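Local coordinates for UPF0303 protein YBR137W (Saccharomyces cerevisiae, PDB 4CLC) that is a cytoplasmic protein of unknown molecular function that belongs to the UPF0303 family and is related to haem-degrading HbpS-like proteins, at residues Glu20-Met25 with Ser102-Cys107. Numbering follows the deposited sequence.
Sequences EQLEDM and SFYMGC. Unlike the reference sequence in segment 20-25: Gln21 (reference Glu).
An antiparallel helix pair joins the N-terminal helical region of this HbpS-like chain to the short helix 102-107, and it illustrates how one leucine can join two helices by fitting among three side chains of its neighbour. Leu22, on helix 19-26, is directed toward helix 102-107 and touches Phe103, Tyr104 and Cys107. The axes of the two segments run at 173° to each other and approach to 10.2 Å, with Leu22 and Tyr104 in register. CB of the leucine turns to Tyr104, and both methyls reach Phe103, CD1 touching Cys107 as well. Its CB lies 3.8 Å from CD2 of Tyr104, meeting that ring at the edge and near its plane. Its CD2 also approaches an edge, in the plane of the Phe103 ring, 3.9 Å from CE2 of Phe103, and the two side chains cross at about a right angle. Tyr104 has CG anti to its own backbone N (chi1 169°), which carries the ring across to helix 19-26, where its edge also reaches Glu23, with CE2 of Tyr104 4.2 Å from CB of Glu23. The contact is apolar, and further side chains adjoin it: Leu12 of helix 6-13 touches both Leu22 and Phe103, and Leu19 touches Tyr104 and Cys107. On the side of helix 102-107, the rings of Phe103 and Tyr104 stack with His157 and His100, respectively. The other leucine methyl, CD1, abuts two neighbours on one side, 3.6 Å from CE2 of Phe103 and 3.6 Å from SG of Cys107.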
loop_
_atom_site.group_PDB
_atom_site.type_symbol
_atom_site.label_atom_id
_atom_site.label_comp_id
_atom_site.label_asym_id
_atom_site.label_seq_id
_atom_site.Cartn_x
_atom_site.Cartn_y
_atom_site.Cartn_z
ATOM N N GLU D 20 -0.616 24.437 31.980
ATOM C CA GLU D 20 -1.744 25.339 32.184
ATOM C C GLU D 20 -1.326 26.753 31.807
ATOM O O GLU D 20 -2.164 27.561 31.415
ATOM C CB GLU D 20 -2.246 25.282 33.609
ATOM N N GLN D 21 -0.033 27.052 31.902
ATOM C CA GLN D 21 0.439 28.349 31.434
ATOM C C GLN D 21 0.342 28.378 29.916
ATOM O O GLN D 21 -0.289 29.274 29.340
ATOM C CB GLN D 21 1.884 28.641 31.884
ATOM C CG GLN D 21 2.372 30.058 31.538
ATOM C CD GLN D 21 3.413 30.595 32.520
ATOM O OE1 GLN D 21 4.080 31.602 32.260
ATOM N NE2 GLN D 21 3.549 29.923 33.660
ATOM N N LEU D 22 0.954 27.372 29.289
ATOM C CA LEU D 22 0.939 27.209 27.843
ATOM C C LEU D 22 -0.479 27.390 27.300
ATOM O O LEU D 22 -0.758 28.332 26.549
ATOM C CB LEU D 22 1.514 25.840 27.463
ATOM C CG LEU D 22 3.026 25.820 27.685
ATOM C CD1 LEU D 22 3.686 24.577 27.134
ATOM C CD2 LEU D 22 3.693 27.074 27.109
ATOM N N GLU D 23 -1.380 26.511 27.713
ATOM C CA GLU D 23 -2.747 26.554 27.234
ATOM C C GLU D 23 -3.346 27.955 27.390
ATOM O O GLU D 23 -4.126 28.389 26.542
ATOM C CB GLU D 23 -3.605 25.504 27.961
ATOM C CG GLU D 23 -5.100 25.579 27.638
ATOM C CD GLU D 23 -5.906 24.490 28.326
ATOM O OE1 GLU D 23 -5.291 23.696 29.072
ATOM O OE2 GLU D 23 -7.145 24.426 28.128
ATOM N N ASP D 24 -2.955 28.673 28.445
ATOM C CA ASP D 24 -3.538 29.986 28.733
ATOM C C ASP D 24 -3.157 31.010 27.672
ATOM O O ASP D 24 -3.986 31.820 27.276
ATOM C CB ASP D 24 -3.121 30.478 30.121
ATOM C CG ASP D 24 -4.187 30.219 31.190
ATOM O OD1 ASP D 24 -5.285 29.714 30.858
ATOM O OD2 ASP D 24 -3.928 30.538 32.373
ATOM N N MET D 25 -1.906 30.966 27.217
ATOM C CA MET D 25 -1.451 31.825 26.117
ATOM C C MET D 25 -2.227 31.479 24.867
ATOM O O MET D 25 -2.786 32.349 24.180
ATOM C CB MET D 25 0.046 31.656 25.838
ATOM C CG MET D 25 0.940 32.173 26.909
ATOM S SD MET D 25 2.445 31.202 26.983
ATOM C CE MET D 25 3.348 31.825 25.580
ATOM N N SER D 102 1.800 22.538 18.833
ATOM C CA SER D 102 2.697 21.422 18.687
ATOM C C SER D 102 3.744 21.505 19.775
ATOM O O SER D 102 4.425 20.522 20.065
ATOM C CB SER D 102 3.353 21.416 17.312
ATOM O OG SER D 102 4.215 22.518 17.115
ATOM N N PHE D 103 3.895 22.694 20.359
ATOM C CA PHE D 103 4.900 22.906 21.393
ATOM C C PHE D 103 4.455 22.367 22.737
ATOM O O PHE D 103 5.200 21.682 23.426
ATOM C CB PHE D 103 5.239 24.379 21.547
ATOM C CG PHE D 103 6.134 24.646 22.711
ATOM C CD1 PHE D 103 7.478 24.331 22.644
ATOM C CD2 PHE D 103 5.627 25.164 23.890
ATOM C CE1 PHE D 103 8.300 24.548 23.718
ATOM C CE2 PHE D 103 6.443 25.378 24.962
ATOM C CZ PHE D 103 7.783 25.067 24.873
ATOM N N TYR D 104 3.233 22.722 23.100
ATOM C CA TYR D 104 2.572 22.173 24.264
ATOM C C TYR D 104 2.651 20.665 24.225
ATOM O O TYR D 104 2.990 20.029 25.214
ATOM C CB TYR D 104 1.129 22.650 24.294
ATOM C CG TYR D 104 0.209 21.988 25.284
ATOM C CD1 TYR D 104 -0.212 20.675 25.118
ATOM C CD2 TYR D 104 -0.311 22.709 26.347
ATOM C CE1 TYR D 104 -1.086 20.086 26.013
ATOM C CE2 TYR D 104 -1.195 22.126 27.251
ATOM C CZ TYR D 104 -1.575 20.814 27.080
ATOM O OH TYR D 104 -2.452 20.227 27.969
ATOM N N MET D 105 2.341 20.093 23.070
ATOM C CA MET D 105 2.299 18.649 22.943
ATOM C C MET D 105 3.680 18.021 23.162
ATOM O O MET D 105 3.777 16.888 23.627
ATOM C CB MET D 105 1.720 18.262 21.578
ATOM C CG MET D 105 0.206 18.416 21.511
ATOM S SD MET D 105 -0.620 17.411 22.744
ATOM C CE MET D 105 -2.068 18.343 23.022
ATOM N N GLY D 106 4.736 18.759 22.838
ATOM C CA GLY D 106 6.092 18.305 23.078
ATOM C C GLY D 106 6.469 18.438 24.553
ATOM O O GLY D 106 7.325 17.700 25.073
ATOM N N CYS D 107 5.817 19.382 25.228
ATOM C CA CYS D 107 6.015 19.588 26.657
ATOM C C CYS D 107 5.418 18.409 27.364
ATOM O O CYS D 107 6.113 17.688 28.083
ATOM C CB CYS D 107 5.383 20.900 27.130
ATOM S SG CYS D 107 6.400 22.276 26.634
#